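Local coordinates for putative S41 protease (Bacteroides fragilis NCTC 9343, PDB 3K50), which is a putative serine peptidase of family S41 that probably cleaves peptide bonds, although its substrate and physiological role remain unknown, at residues A[25-30]-A[52-57]; A[138-143]-A[161-166]; A[171-176]-A[193-198]; A[225-230]-A[288-293]; A[256-261]-A[274-279]. All blocks are in the same frame, centred on the assembly; numbering follows the deposited sequence.

Contact 1 (A[25-30]-A[52-57])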
# COMPACT_ATOMS: atom_id res chain seq x y z
N GLN A 25 -15.80 12.35 -20.42
CA GLN A 25 -15.04 11.77 -21.50
C GLN A 25 -14.31 10.50 -21.08
O GLN A 25 -14.32 9.52 -21.81
CB GLN A 25 -14.03 12.79 -22.08
CG GLN A 25 -13.00 12.18 -23.12
CD GLN A 25 -13.62 11.44 -24.35
OE1 GLN A 25 -13.12 10.39 -24.76
NE2 GLN A 25 -14.71 11.99 -24.91
N GLU A 26 -13.69 10.52 -19.89
CA GLU A 26 -12.74 9.48 -19.50
C GLU A 26 -13.17 8.46 -18.46
O GLU A 26 -12.51 7.45 -18.31
CB GLU A 26 -11.51 10.16 -18.89
CG GLU A 26 -10.85 11.23 -19.71
CD GLU A 26 -10.12 10.71 -20.93
OE1 GLU A 26 -9.96 9.50 -21.07
OE2 GLU A 26 -9.68 11.53 -21.75
N TYR A 27 -14.24 8.73 -17.73
CA TYR A 27 -14.71 7.87 -16.67
C TYR A 27 -15.24 6.54 -17.16
O TYR A 27 -16.05 6.50 -18.10
CB TYR A 27 -15.86 8.59 -15.95
CG TYR A 27 -16.33 8.05 -14.61
CD1 TYR A 27 -15.44 7.50 -13.67
CD2 TYR A 27 -17.62 8.27 -14.19
CE1 TYR A 27 -15.90 7.08 -12.41
CE2 TYR A 27 -18.09 7.90 -12.88
CZ TYR A 27 -17.20 7.31 -12.01
OH TYR A 27 -17.60 6.97 -10.74
N LEU A 28 -14.82 5.45 -16.50
CA LEU A 28 -15.30 4.11 -16.82
C LEU A 28 -16.81 4.11 -16.83
O LEU A 28 -17.43 3.59 -17.77
CB LEU A 28 -14.84 3.05 -15.81
CG LEU A 28 -15.26 1.60 -16.06
CD1 LEU A 28 -14.74 1.02 -17.38
CD2 LEU A 28 -14.86 0.71 -14.90
N TRP A 29 -17.39 4.73 -15.80
CA TRP A 29 -18.83 4.69 -15.58
C TRP A 29 -19.53 5.99 -15.97
O TRP A 29 -20.45 6.44 -15.30
CB TRP A 29 -19.06 4.38 -14.09
CG TRP A 29 -18.62 3.01 -13.64
CD1 TRP A 29 -18.91 1.84 -14.27
CD2 TRP A 29 -17.90 2.63 -12.44
NE1 TRP A 29 -18.38 0.80 -13.60
CE2 TRP A 29 -17.75 1.23 -12.47
CE3 TRP A 29 -17.30 3.32 -11.40
CZ2 TRP A 29 -17.10 0.52 -11.48
CZ3 TRP A 29 -16.64 2.62 -10.41
CH2 TRP A 29 -16.55 1.23 -10.45
N TYR A 30 -19.12 6.62 -17.04
CA TYR A 30 -19.70 7.90 -17.41
C TYR A 30 -21.22 7.76 -17.61
O TYR A 30 -21.96 8.68 -17.36
CB TYR A 30 -19.02 8.48 -18.66
CG TYR A 30 -19.42 7.84 -19.97
CD1 TYR A 30 -18.75 6.74 -20.47
CD2 TYR A 30 -20.50 8.34 -20.71
CE1 TYR A 30 -19.17 6.13 -21.66
CE2 TYR A 30 -20.91 7.75 -21.91
CZ TYR A 30 -20.24 6.67 -22.39
OH TYR A 30 -20.66 6.08 -23.57
N ALA A 52 -20.89 13.50 -8.27
CA ALA A 52 -20.85 13.07 -9.70
C ALA A 52 -20.50 11.61 -9.94
O ALA A 52 -20.80 11.07 -11.00
CB ALA A 52 -19.82 13.95 -10.46
N VAL A 53 -19.83 10.95 -9.02
CA VAL A 53 -19.47 9.56 -9.23
C VAL A 53 -20.70 8.67 -9.34
O VAL A 53 -21.76 9.01 -8.89
CB VAL A 53 -18.57 8.99 -8.11
CG1 VAL A 53 -17.16 9.64 -8.14
CG2 VAL A 53 -19.28 9.10 -6.76
N ALA A 54 -20.51 7.53 -9.97
CA ALA A 54 -21.48 6.46 -10.07
C ALA A 54 -21.57 5.83 -8.68
O ALA A 54 -20.61 5.85 -7.94
CB ALA A 54 -20.99 5.42 -11.06
N SER A 55 -22.71 5.24 -8.34
CA SER A 55 -22.88 4.63 -7.02
C SER A 55 -21.93 3.48 -6.77
O SER A 55 -21.66 3.17 -5.62
CB SER A 55 -24.30 4.16 -6.81
OG SER A 55 -25.18 5.24 -6.95
N MSE A 56 -21.41 2.88 -7.84
CA MSE A 56 -20.44 1.77 -7.72
C MSE A 56 -19.10 2.26 -7.24
O MSE A 56 -18.31 1.48 -6.75
CB MSE A 56 -20.25 1.05 -9.04
CG MSE A 56 -21.52 0.37 -9.63
SE MSE A 56 -22.60 1.51 -10.68
CE MSE A 56 -21.47 1.80 -12.35
N ASP A 57 -18.87 3.57 -7.35
CA ASP A 57 -17.56 4.17 -7.01
C ASP A 57 -17.46 4.45 -5.51
O ASP A 57 -17.67 5.56 -5.09
CB ASP A 57 -17.40 5.46 -7.81
CG ASP A 57 -15.95 5.88 -7.98
OD1 ASP A 57 -15.13 5.69 -7.05
OD2 ASP A 57 -15.67 6.42 -9.07
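Tyr27 reaches across from the end of helix 18-26 and sets its hydroxyl between Ala54 and Asp57, where two bonds grip it. The OH donates to the anti lone pair of Asp57 OD2 at 2.6 Å, and accepts from Ala54 N at 3.1 Å in a nearly straight bond. Both partners lie at the ring edge, with the carboxylate turned only 27° from the ring plane. A type I turn from Ala54 to Asp57, closed by Asp57 N to Ala54 O, brings acid and amide to the same oxygen. A tyrosine suits this buried spot because its hydroxyl can give and receive at once; Ser61 also bonds Asp57 OD2, helping to fix the carboxylate. Small Ala54 lets the two loops approach closely, its CB lying 3.7 Å from Trp29 CB. In contrast to this buried hydroxyl site, Met56, modelled as selenomethionine, lies on the solvent side. It is exposed, yet it bends at chi2 and chi3 so that CE still sits close over one face of the Trp29 indole, 3.3 Å from the five-membered ring centroid. Its SE stands farther off, above the same ring, a Met-aromatic contact that supplements the CH-pi one. Leu28 CD2 lies over the opposite face of the indole. The end of helix 18-26 is thus held to the type I turn that follows helix 45-52, both segments belonging to the S41 N-terminal domain.

Contact 2 (A[138-143]-A[161-166])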
# COMPACT_ATOMS: atom_id res chain seq x y z
N LEU A 138 12.33 12.37 22.96
CA LEU A 138 11.33 11.33 23.13
C LEU A 138 11.67 10.31 24.20
O LEU A 138 12.84 9.93 24.33
CB LEU A 138 11.18 10.57 21.79
CG LEU A 138 10.91 11.36 20.50
CD1 LEU A 138 10.74 10.43 19.27
CD2 LEU A 138 9.69 12.32 20.62
N GLN A 139 10.68 9.90 24.99
CA GLN A 139 10.82 8.73 25.86
C GLN A 139 10.24 7.59 25.01
O GLN A 139 9.16 7.73 24.48
CB GLN A 139 10.07 8.85 27.18
CG GLN A 139 10.25 7.64 28.09
CD GLN A 139 9.60 7.81 29.46
OE1 GLN A 139 8.39 8.01 29.56
NE2 GLN A 139 10.41 7.72 30.52
N ILE A 140 10.96 6.49 24.90
CA ILE A 140 10.61 5.36 24.06
C ILE A 140 10.41 4.13 24.93
O ILE A 140 11.12 3.97 25.94
CB ILE A 140 11.79 5.05 23.05
CG1 ILE A 140 12.01 6.22 22.07
CG2 ILE A 140 11.58 3.75 22.22
CD1 ILE A 140 10.83 6.61 21.31
N GLY A 141 9.46 3.26 24.54
CA GLY A 141 9.21 2.02 25.27
C GLY A 141 9.08 0.82 24.35
O GLY A 141 9.19 0.96 23.15
N VAL A 142 8.84 -0.36 24.95
CA VAL A 142 8.57 -1.61 24.24
C VAL A 142 7.50 -2.37 25.00
O VAL A 142 7.30 -2.14 26.19
CB VAL A 142 9.80 -2.50 24.09
CG1 VAL A 142 10.84 -1.83 23.19
CG2 VAL A 142 10.39 -2.83 25.48
N TYR A 143 6.74 -3.20 24.30
CA TYR A 143 5.73 -4.02 24.95
C TYR A 143 6.45 -5.21 25.58
O TYR A 143 7.23 -5.89 24.91
CB TYR A 143 4.69 -4.52 23.96
CG TYR A 143 3.56 -5.32 24.57
CD1 TYR A 143 2.46 -4.68 25.17
CD2 TYR A 143 3.56 -6.71 24.50
CE1 TYR A 143 1.39 -5.43 25.72
CE2 TYR A 143 2.49 -7.46 25.05
CZ TYR A 143 1.41 -6.81 25.66
OH TYR A 143 0.37 -7.57 26.20
N GLY A 161 14.17 3.82 27.31
CA GLY A 161 15.15 4.87 27.07
C GLY A 161 14.62 6.15 26.47
O GLY A 161 13.43 6.44 26.52
N GLU A 162 15.56 6.94 25.95
CA GLU A 162 15.25 8.23 25.31
C GLU A 162 16.09 8.48 24.05
O GLU A 162 17.16 7.92 23.86
CB GLU A 162 15.52 9.35 26.29
CG GLU A 162 14.62 9.31 27.54
CD GLU A 162 15.08 10.26 28.66
OE1 GLU A 162 16.29 10.56 28.78
OE2 GLU A 162 14.20 10.67 29.45
N THR A 163 15.58 9.31 23.16
CA THR A 163 16.34 9.69 22.01
C THR A 163 15.90 11.07 21.56
O THR A 163 14.82 11.58 21.97
CB THR A 163 16.13 8.69 20.86
OG1 THR A 163 17.01 9.04 19.79
CG2 THR A 163 14.69 8.73 20.36
N THR A 164 16.77 11.67 20.74
CA THR A 164 16.52 12.98 20.14
C THR A 164 16.16 12.78 18.68
O THR A 164 16.94 12.16 17.94
CB THR A 164 17.77 13.85 20.21
OG1 THR A 164 18.12 13.97 21.58
CG2 THR A 164 17.53 15.23 19.59
N MSE A 165 14.99 13.28 18.28
CA MSE A 165 14.53 13.15 16.91
C MSE A 165 14.70 14.48 16.19
O MSE A 165 14.17 15.49 16.63
CB MSE A 165 13.05 12.73 16.82
CG MSE A 165 12.67 12.40 15.42
SE MSE A 165 11.01 11.50 15.29
CE MSE A 165 9.87 12.82 16.15
N PRO A 166 15.41 14.48 15.05
CA PRO A 166 15.60 15.76 14.37
C PRO A 166 14.31 16.31 13.78
O PRO A 166 13.29 15.59 13.73
CB PRO A 166 16.62 15.43 13.24
CG PRO A 166 17.05 14.03 13.45
CD PRO A 166 16.07 13.35 14.37
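Leu138 sets CG beside its own backbone N (chi1 -53°) and extends from there, while Met165, a selenomethionine, swings CG to the far side of its N and bends only at chi3 (58°). Their ends converge, and Leu138 CD1 packs 4.0 Å from Met165 CE. The setting is an antiparallel beta hairpin of strands 136-146 and 154-165, the latter outermost in the five-stranded sheet that probably forms the PDZ-like domain. Leu138 and Thr163 form a hydrogen-bonded pair, Leu138 N giving to Thr163 O at 2.8 Å and Thr163 N returning to Leu138 O at 3.0 Å. Ile140 N reaches Gly161 O at 3.0 Å, whereas the return bond from Gly161 N is weak. Gly161 suits its backbone angles, at which a side chain would collide with the carbonyl O of the residue before it. Thr163 uses both its branches: OG1 bonds Ala106 O, and CG2 meets Ile140 CG1. On the other face are the polar chains of Gln139 and Glu162, a non-hydrogen-bonded pair, in which Glu162 CA makes a CA-H...O contact of 3.1 Å with Leu138 O.

Contact 3 (A[171-176]-A[193-198])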
# COMPACT_ATOMS: atom_id res chain seq x y z
N LEU A 171 10.21 14.14 2.72
CA LEU A 171 10.84 12.83 2.48
C LEU A 171 10.28 12.08 1.29
O LEU A 171 9.12 12.22 0.92
CB LEU A 171 10.63 11.91 3.69
CG LEU A 171 11.12 12.42 5.05
CD1 LEU A 171 10.54 11.56 6.17
CD2 LEU A 171 12.65 12.53 5.12
N VAL A 172 11.12 11.24 0.72
CA VAL A 172 10.71 10.39 -0.36
C VAL A 172 10.91 8.95 0.11
O VAL A 172 12.03 8.57 0.48
CB VAL A 172 11.53 10.65 -1.60
CG1 VAL A 172 11.33 9.50 -2.63
CG2 VAL A 172 11.10 11.98 -2.19
N ASP A 173 9.83 8.19 0.13
CA ASP A 173 9.89 6.81 0.60
C ASP A 173 9.98 5.84 -0.59
O ASP A 173 9.14 5.89 -1.48
CB ASP A 173 8.67 6.47 1.48
CG ASP A 173 8.79 5.08 2.14
OD1 ASP A 173 9.91 4.72 2.52
OD2 ASP A 173 7.80 4.35 2.28
N LYS A 174 10.97 4.96 -0.57
CA LYS A 174 11.21 3.97 -1.64
C LYS A 174 10.32 2.70 -1.52
O LYS A 174 10.15 2.14 -0.44
CB LYS A 174 12.71 3.64 -1.66
CG LYS A 174 13.55 4.88 -2.12
CD LYS A 174 15.09 4.64 -2.17
N PRO A 175 9.72 2.24 -2.64
CA PRO A 175 8.86 1.05 -2.50
C PRO A 175 9.49 -0.26 -1.98
O PRO A 175 8.80 -0.99 -1.25
CB PRO A 175 8.35 0.82 -3.93
CG PRO A 175 8.59 2.08 -4.64
CD PRO A 175 9.74 2.75 -4.00
N VAL A 176 10.73 -0.56 -2.37
CA VAL A 176 11.41 -1.77 -1.90
C VAL A 176 11.87 -1.47 -0.49
O VAL A 176 12.98 -0.95 -0.26
CB VAL A 176 12.57 -2.17 -2.77
CG1 VAL A 176 13.31 -3.35 -2.16
CG2 VAL A 176 12.09 -2.51 -4.19
N MSE A 193 9.04 -6.80 1.45
CA MSE A 193 8.12 -5.76 1.90
C MSE A 193 8.13 -4.66 0.80
O MSE A 193 9.05 -3.86 0.75
CB MSE A 193 8.52 -5.25 3.27
CG MSE A 193 7.43 -4.57 4.01
SE MSE A 193 6.55 -3.00 3.22
CE MSE A 193 5.15 -2.86 4.60
N TYR A 194 7.12 -4.70 -0.09
CA TYR A 194 7.00 -3.83 -1.27
C TYR A 194 5.83 -2.92 -1.02
O TYR A 194 4.69 -3.38 -0.99
CB TYR A 194 6.76 -4.65 -2.53
CG TYR A 194 6.68 -3.85 -3.83
CD1 TYR A 194 7.78 -3.24 -4.34
CD2 TYR A 194 5.52 -3.81 -4.58
CE1 TYR A 194 7.74 -2.53 -5.59
CE2 TYR A 194 5.44 -3.13 -5.81
CZ TYR A 194 6.55 -2.50 -6.31
OH TYR A 194 6.49 -1.84 -7.51
N ASN A 195 6.09 -1.63 -0.85
CA ASN A 195 5.03 -0.76 -0.28
C ASN A 195 4.24 0.13 -1.21
O ASN A 195 3.30 0.74 -0.78
CB ASN A 195 5.63 0.09 0.87
CG ASN A 195 4.62 0.42 1.96
OD1 ASN A 195 3.86 -0.43 2.38
ND2 ASN A 195 4.58 1.67 2.38
N GLU A 196 4.62 0.20 -2.48
CA GLU A 196 3.96 1.08 -3.41
C GLU A 196 4.32 0.67 -4.82
O GLU A 196 5.48 0.40 -5.11
CB GLU A 196 4.41 2.54 -3.17
CG GLU A 196 3.60 3.49 -3.90
CD GLU A 196 4.10 4.93 -3.80
OE1 GLU A 196 5.20 5.18 -3.27
OE2 GLU A 196 3.36 5.80 -4.29
N PHE A 197 3.31 0.57 -5.69
CA PHE A 197 3.55 0.26 -7.10
C PHE A 197 3.92 1.58 -7.81
O PHE A 197 3.09 2.22 -8.47
CB PHE A 197 2.32 -0.42 -7.73
CG PHE A 197 2.08 -1.82 -7.19
CD1 PHE A 197 1.50 -2.01 -5.98
CD2 PHE A 197 2.44 -2.93 -7.93
CE1 PHE A 197 1.31 -3.29 -5.48
CE2 PHE A 197 2.25 -4.21 -7.43
CZ PHE A 197 1.70 -4.38 -6.19
N LYS A 198 5.19 1.92 -7.73
CA LYS A 198 5.70 3.16 -8.30
C LYS A 198 7.03 2.85 -8.98
O LYS A 198 7.89 2.24 -8.38
CB LYS A 198 5.85 4.18 -7.16
CG LYS A 198 6.01 5.61 -7.65
CD LYS A 198 6.11 6.55 -6.50
CE LYS A 198 6.33 7.97 -6.92
NZ LYS A 198 6.44 8.80 -5.69
O HOH W 1 6.04 3.77 0.47
O HOH W 2 7.01 4.12 -1.91
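Pro175 and Asn195 are joined by the one direct hydrogen bond of the contact, Asn195 N to Pro175 O, 2.8 Å long with the donor tilted 19° from the carbonyl plane. The same oxygen receives a CA-H...O contact from Tyr194 CA. The apolar contact of the proline ring is with Tyr194, CB lying 3.8 Å from CE1. The ring also rests on backbone oxygens, CB against Glu196 O and CG against Lys198 O. Proline fits here because a compact, rigid ring can fill the bend of 194-198, and its carbonyl is still available. Beyond it, Val176 CG2 approaches the Tyr194 ring at its edge. Val176 and Tyr194 form an antiparallel non-hydrogen-bonded pair at the open end of the hairpin of strands 176-184 and 187-194, which begins the mixed sheet of the peptidase domain. Two waters bridge the side chain and backbone of Asp173 to the other segment. With CG opposite the backbone N (chi1 -172°), Asp173 carries OD2 toward the first, which donates to it at 2.6 Å and accepts from Asn195 ND2 at 3.2 Å. The second donates both to Asp173 O and to Glu196 OE1, the latter at 2.5 Å. Asp173 OD2 is held further by Tyr96 OH, from strand 90-97.

Contact 4 (A[225-230]-A[288-293])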
# COMPACT_ATOMS: atom_id res chain seq x y z
N ASN A 225 12.95 -20.69 -3.15
CA ASN A 225 11.93 -21.62 -3.66
C ASN A 225 10.57 -21.45 -2.96
O ASN A 225 9.65 -22.16 -3.26
CB ASN A 225 12.40 -23.08 -3.58
CG ASN A 225 13.06 -23.42 -2.27
OD1 ASN A 225 12.50 -23.15 -1.18
ND2 ASN A 225 14.28 -24.01 -2.36
N GLU A 226 10.47 -20.49 -2.04
CA GLU A 226 9.19 -20.09 -1.44
C GLU A 226 9.24 -18.56 -1.36
O GLU A 226 10.32 -17.98 -1.39
CB GLU A 226 8.92 -20.69 -0.04
CG GLU A 226 8.80 -22.20 0.03
CD GLU A 226 7.54 -22.84 -0.53
OE1 GLU A 226 6.47 -22.21 -0.71
OE2 GLU A 226 7.60 -24.06 -0.71
N PHE A 227 8.08 -17.92 -1.22
CA PHE A 227 8.05 -16.44 -1.24
C PHE A 227 6.90 -15.82 -0.40
O PHE A 227 5.73 -16.22 -0.46
CB PHE A 227 8.01 -15.96 -2.69
CG PHE A 227 8.49 -14.55 -2.91
CD1 PHE A 227 7.68 -13.45 -2.62
CD2 PHE A 227 9.73 -14.31 -3.46
CE1 PHE A 227 8.12 -12.16 -2.82
CE2 PHE A 227 10.17 -13.02 -3.68
CZ PHE A 227 9.39 -11.95 -3.36
N VAL A 228 7.27 -14.83 0.40
CA VAL A 228 6.33 -14.05 1.19
C VAL A 228 6.41 -12.60 0.68
O VAL A 228 7.43 -11.92 0.85
CB VAL A 228 6.67 -14.10 2.66
CG1 VAL A 228 5.69 -13.24 3.45
CG2 VAL A 228 6.67 -15.54 3.16
N LEU A 229 5.36 -12.16 -0.01
CA LEU A 229 5.24 -10.79 -0.52
C LEU A 229 4.36 -9.98 0.47
O LEU A 229 3.15 -10.21 0.58
CB LEU A 229 4.61 -10.83 -1.91
CG LEU A 229 4.29 -9.52 -2.64
CD1 LEU A 229 5.51 -8.79 -3.06
CD2 LEU A 229 3.37 -9.84 -3.90
N ASP A 230 4.98 -9.03 1.18
CA ASP A 230 4.32 -8.25 2.21
C ASP A 230 3.76 -6.95 1.60
O ASP A 230 4.48 -6.01 1.32
CB ASP A 230 5.36 -8.02 3.35
CG ASP A 230 4.76 -7.44 4.60
OD1 ASP A 230 3.63 -6.93 4.55
OD2 ASP A 230 5.43 -7.51 5.66
N LEU A 288 11.44 -16.26 -10.77
CA LEU A 288 11.79 -17.20 -9.70
C LEU A 288 11.15 -18.59 -9.85
O LEU A 288 11.46 -19.52 -9.08
CB LEU A 288 11.52 -16.59 -8.31
CG LEU A 288 12.27 -15.28 -7.96
CD1 LEU A 288 12.00 -14.89 -6.49
CD2 LEU A 288 13.79 -15.33 -8.20
N ASN A 289 10.32 -18.75 -10.88
CA ASN A 289 9.68 -19.99 -11.15
C ASN A 289 9.00 -20.57 -9.95
O ASN A 289 9.19 -21.76 -9.66
CB ASN A 289 10.69 -20.98 -11.71
CG ASN A 289 10.05 -22.25 -12.27
OD1 ASN A 289 8.93 -22.29 -12.75
ND2 ASN A 289 10.77 -23.30 -12.16
N LEU A 290 8.19 -19.78 -9.25
CA LEU A 290 7.51 -20.28 -8.08
C LEU A 290 6.16 -20.86 -8.41
O LEU A 290 5.54 -20.46 -9.37
CB LEU A 290 7.28 -19.13 -7.08
CG LEU A 290 8.46 -18.37 -6.49
CD1 LEU A 290 7.91 -16.99 -6.11
CD2 LEU A 290 9.12 -19.15 -5.30
N SER A 291 5.67 -21.75 -7.54
CA SER A 291 4.33 -22.39 -7.69
C SER A 291 3.29 -21.90 -6.64
O SER A 291 2.09 -22.04 -6.84
CB SER A 291 4.52 -23.92 -7.57
OG SER A 291 5.11 -24.25 -6.29
N THR A 292 3.79 -21.33 -5.55
CA THR A 292 3.02 -20.80 -4.44
C THR A 292 3.64 -19.46 -3.99
O THR A 292 4.86 -19.29 -4.06
CB THR A 292 3.07 -21.76 -3.24
OG1 THR A 292 2.60 -23.04 -3.64
CG2 THR A 292 2.18 -21.25 -2.06
N VAL A 293 2.79 -18.52 -3.60
CA VAL A 293 3.22 -17.23 -3.05
C VAL A 293 2.30 -16.92 -1.84
O VAL A 293 1.13 -17.23 -1.87
CB VAL A 293 3.28 -16.10 -4.09
CG1 VAL A 293 1.87 -15.84 -4.74
CG2 VAL A 293 3.82 -14.85 -3.47
O HOH W 3 6.70 -22.38 -4.71
O HOH W 4 5.90 -19.58 -1.52
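Phe227 fills a hollow made by Leu288, Leu290 and Val293. Its CB lies against Leu290 CD1 at 3.6 Å. Further out, Leu288 CD1 meets the CD2-CE2 flank of the ring, 3.8 Å from each of these atoms, and Val293 CG2 the CD1 flank at 4.2 Å, with all three methyls on the same side of the ring plane. The leucine side chains run about at right angles to that of Phe227, whereas Val293 lies alongside it, pointing the same way. With CG anti to N (chi1 -158°), the ring projects into this apolar cup, for which branched leucine and valine methyls are well shaped. Strands 226-230 and 292-297 are parallel neighbours in the mixed sheet of this ClpP/crotonase-clan domain, connected through helix 239-249 and a beta-hairpin excursion; Leu249 of that helix touches both Phe227 and Leu290. The other Leu290 branch, CD2, fits against the backbone of Asn225, 3.6 Å from its C. Where the strands begin to part, a water bridges them, accepting from Phe227 N and donating to Thr292 O and Glu226 OE1, each at 2.8 Å. The second carboxylate oxygen of Glu226 forms a salt bridge with Lys187.

Contact 5 (A[256-261]-A[274-279])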
# COMPACT_ATOMS: atom_id res chain seq x y z
N ASN A 256 4.43 -15.34 -21.32
CA ASN A 256 3.68 -14.93 -22.51
C ASN A 256 2.20 -15.21 -22.44
O ASN A 256 1.47 -14.81 -23.32
CB ASN A 256 4.28 -15.48 -23.81
CG ASN A 256 5.72 -15.04 -24.05
OD1 ASN A 256 6.58 -15.84 -24.42
ND2 ASN A 256 5.95 -13.76 -23.92
N GLN A 257 1.74 -15.82 -21.36
CA GLN A 257 0.31 -16.04 -21.15
C GLN A 257 -0.35 -14.75 -20.68
O GLN A 257 0.30 -13.87 -20.13
CB GLN A 257 0.11 -17.21 -20.16
CG GLN A 257 0.69 -18.53 -20.81
CD GLN A 257 0.38 -19.82 -20.08
OE1 GLN A 257 1.23 -20.72 -19.99
NE2 GLN A 257 -0.80 -19.91 -19.58
N LEU A 258 -1.66 -14.65 -20.88
CA LEU A 258 -2.42 -13.48 -20.48
C LEU A 258 -2.44 -13.27 -18.94
O LEU A 258 -2.68 -14.20 -18.20
CB LEU A 258 -3.89 -13.56 -21.01
CG LEU A 258 -4.07 -13.33 -22.53
CD1 LEU A 258 -5.50 -13.78 -22.94
CD2 LEU A 258 -3.76 -11.85 -22.99
N LEU A 259 -2.19 -12.05 -18.50
CA LEU A 259 -2.15 -11.73 -17.10
C LEU A 259 -3.34 -10.85 -16.70
O LEU A 259 -3.96 -11.05 -15.68
CB LEU A 259 -0.86 -11.00 -16.75
CG LEU A 259 -0.78 -10.54 -15.28
CD1 LEU A 259 -0.60 -11.73 -14.36
CD2 LEU A 259 0.33 -9.48 -15.16
N ALA A 260 -3.56 -9.79 -17.46
CA ALA A 260 -4.63 -8.83 -17.18
C ALA A 260 -5.22 -8.24 -18.43
O ALA A 260 -4.51 -8.01 -19.44
CB ALA A 260 -4.15 -7.72 -16.24
N LEU A 261 -6.52 -7.97 -18.36
CA LEU A 261 -7.31 -7.46 -19.47
C LEU A 261 -7.86 -6.15 -18.99
O LEU A 261 -8.75 -6.12 -18.16
CB LEU A 261 -8.42 -8.44 -19.83
CG LEU A 261 -8.13 -9.93 -20.15
CD1 LEU A 261 -9.44 -10.59 -20.49
CD2 LEU A 261 -7.10 -10.10 -21.29
N ASP A 274 -4.05 -5.73 -23.25
CA ASP A 274 -3.89 -7.13 -22.80
C ASP A 274 -2.47 -7.23 -22.27
O ASP A 274 -1.50 -7.24 -23.04
CB ASP A 274 -4.06 -8.15 -23.97
CG ASP A 274 -5.50 -8.28 -24.44
OD1 ASP A 274 -6.32 -7.87 -23.66
OD2 ASP A 274 -5.86 -8.86 -25.50
N LEU A 275 -2.33 -7.29 -20.96
CA LEU A 275 -1.01 -7.47 -20.34
C LEU A 275 -0.74 -8.96 -20.21
O LEU A 275 -1.60 -9.75 -19.79
CB LEU A 275 -0.95 -6.79 -18.99
CG LEU A 275 -1.29 -5.28 -18.96
CD1 LEU A 275 -1.18 -4.74 -17.61
CD2 LEU A 275 -0.40 -4.44 -19.97
N THR A 276 0.48 -9.35 -20.56
CA THR A 276 0.93 -10.70 -20.38
C THR A 276 2.03 -10.83 -19.32
O THR A 276 2.59 -9.83 -18.84
CB THR A 276 1.54 -11.24 -21.69
OG1 THR A 276 2.79 -10.53 -21.98
CG2 THR A 276 0.55 -11.12 -22.82
N PHE A 277 2.34 -12.09 -18.97
CA PHE A 277 3.53 -12.38 -18.23
C PHE A 277 4.60 -12.14 -19.31
O PHE A 277 4.75 -12.93 -20.23
CB PHE A 277 3.56 -13.82 -17.72
CG PHE A 277 2.57 -14.14 -16.61
CD1 PHE A 277 2.83 -13.81 -15.31
CD2 PHE A 277 1.44 -14.87 -16.88
CE1 PHE A 277 1.93 -14.13 -14.29
CE2 PHE A 277 0.58 -15.20 -15.90
CZ PHE A 277 0.80 -14.84 -14.60
N ASN A 278 5.32 -11.02 -19.22
CA ASN A 278 6.21 -10.60 -20.33
C ASN A 278 7.68 -10.68 -19.97
O ASN A 278 8.21 -9.79 -19.30
CB ASN A 278 5.82 -9.18 -20.74
CG ASN A 278 6.56 -8.68 -21.96
OD1 ASN A 278 7.49 -9.30 -22.51
ND2 ASN A 278 6.12 -7.51 -22.40
N PRO A 279 8.37 -11.72 -20.47
CA PRO A 279 9.74 -11.93 -20.07
C PRO A 279 10.73 -10.86 -20.51
O PRO A 279 11.79 -10.71 -19.90
CB PRO A 279 10.08 -13.32 -20.65
CG PRO A 279 9.19 -13.44 -21.86
CD PRO A 279 7.91 -12.73 -21.45
O HOH W 5 4.51 -11.59 -23.73
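Leu275 O is gripped by two successive amides, Leu259 N at 2.7 Å and Ala260 N at 3.0 Å, the first in the carbonyl plane and the second tilted 30° from it. Two residues facing one define a classic beta bulge, here in the antiparallel hairpin of strands 258-263 and 273-276. Leu275 N returns a bond to Ala260 O, and beyond the bulge Phe277 N gives to Gln257 O, while Asn256 N donates to Phe277 O at 2.7 Å. The bulge turns Leu259 onto the buried side, where its CG, anti to N (chi1 176°), carries CD1 over one face of the Phe277 ring, 3.8 Å from the centroid. A flat aromatic suits that methyl as a CH-pi partner, and small Ala260 permits Leu275 CB to approach within 4.3 Å of its own CB. On the exposed side a water joins Asn256 ND2 to Thr276 OG1, and the Asn256 amide lies against Pro279 CD. Leu258 CD2 touches Asp274 CB, and Leu261 CD2 lies by Asp274 OD1, which also forms a salt bridge with Arg263. Tyr315 meets Phe277 edge-to-face. Leu259 packs inward on helices 239-249 and 304-312, while strand 258-263 pairs laterally with strand 342-352, Leu261 bonding Tyr352.

Overall arrangement
Contacts 1, 2 and 3 follow one another along the chain, and contact 5 is nested inside the loop that contact 4 closes. Contacts 3 and 4 touch, sharing the mixed sheet of the peptidase domain: strands 187-194 and 226-230 are neighbours, and Tyr194 N probably bonds Asp230 O. Contact 5 lies about 19 Å from contact 4, centre to centre, in the antiparallel sheet that also includes strand 342-352, against which contact 1 packs. Contact 2, in the PDZ-like sheet, is about 47 Å from contact 1 between centres, on the opposite side of the chain's centre. Contact 3, about 25 Å from contact 2 between centres, probably lies near the passage from the PDZ-like region into the peptidase domain.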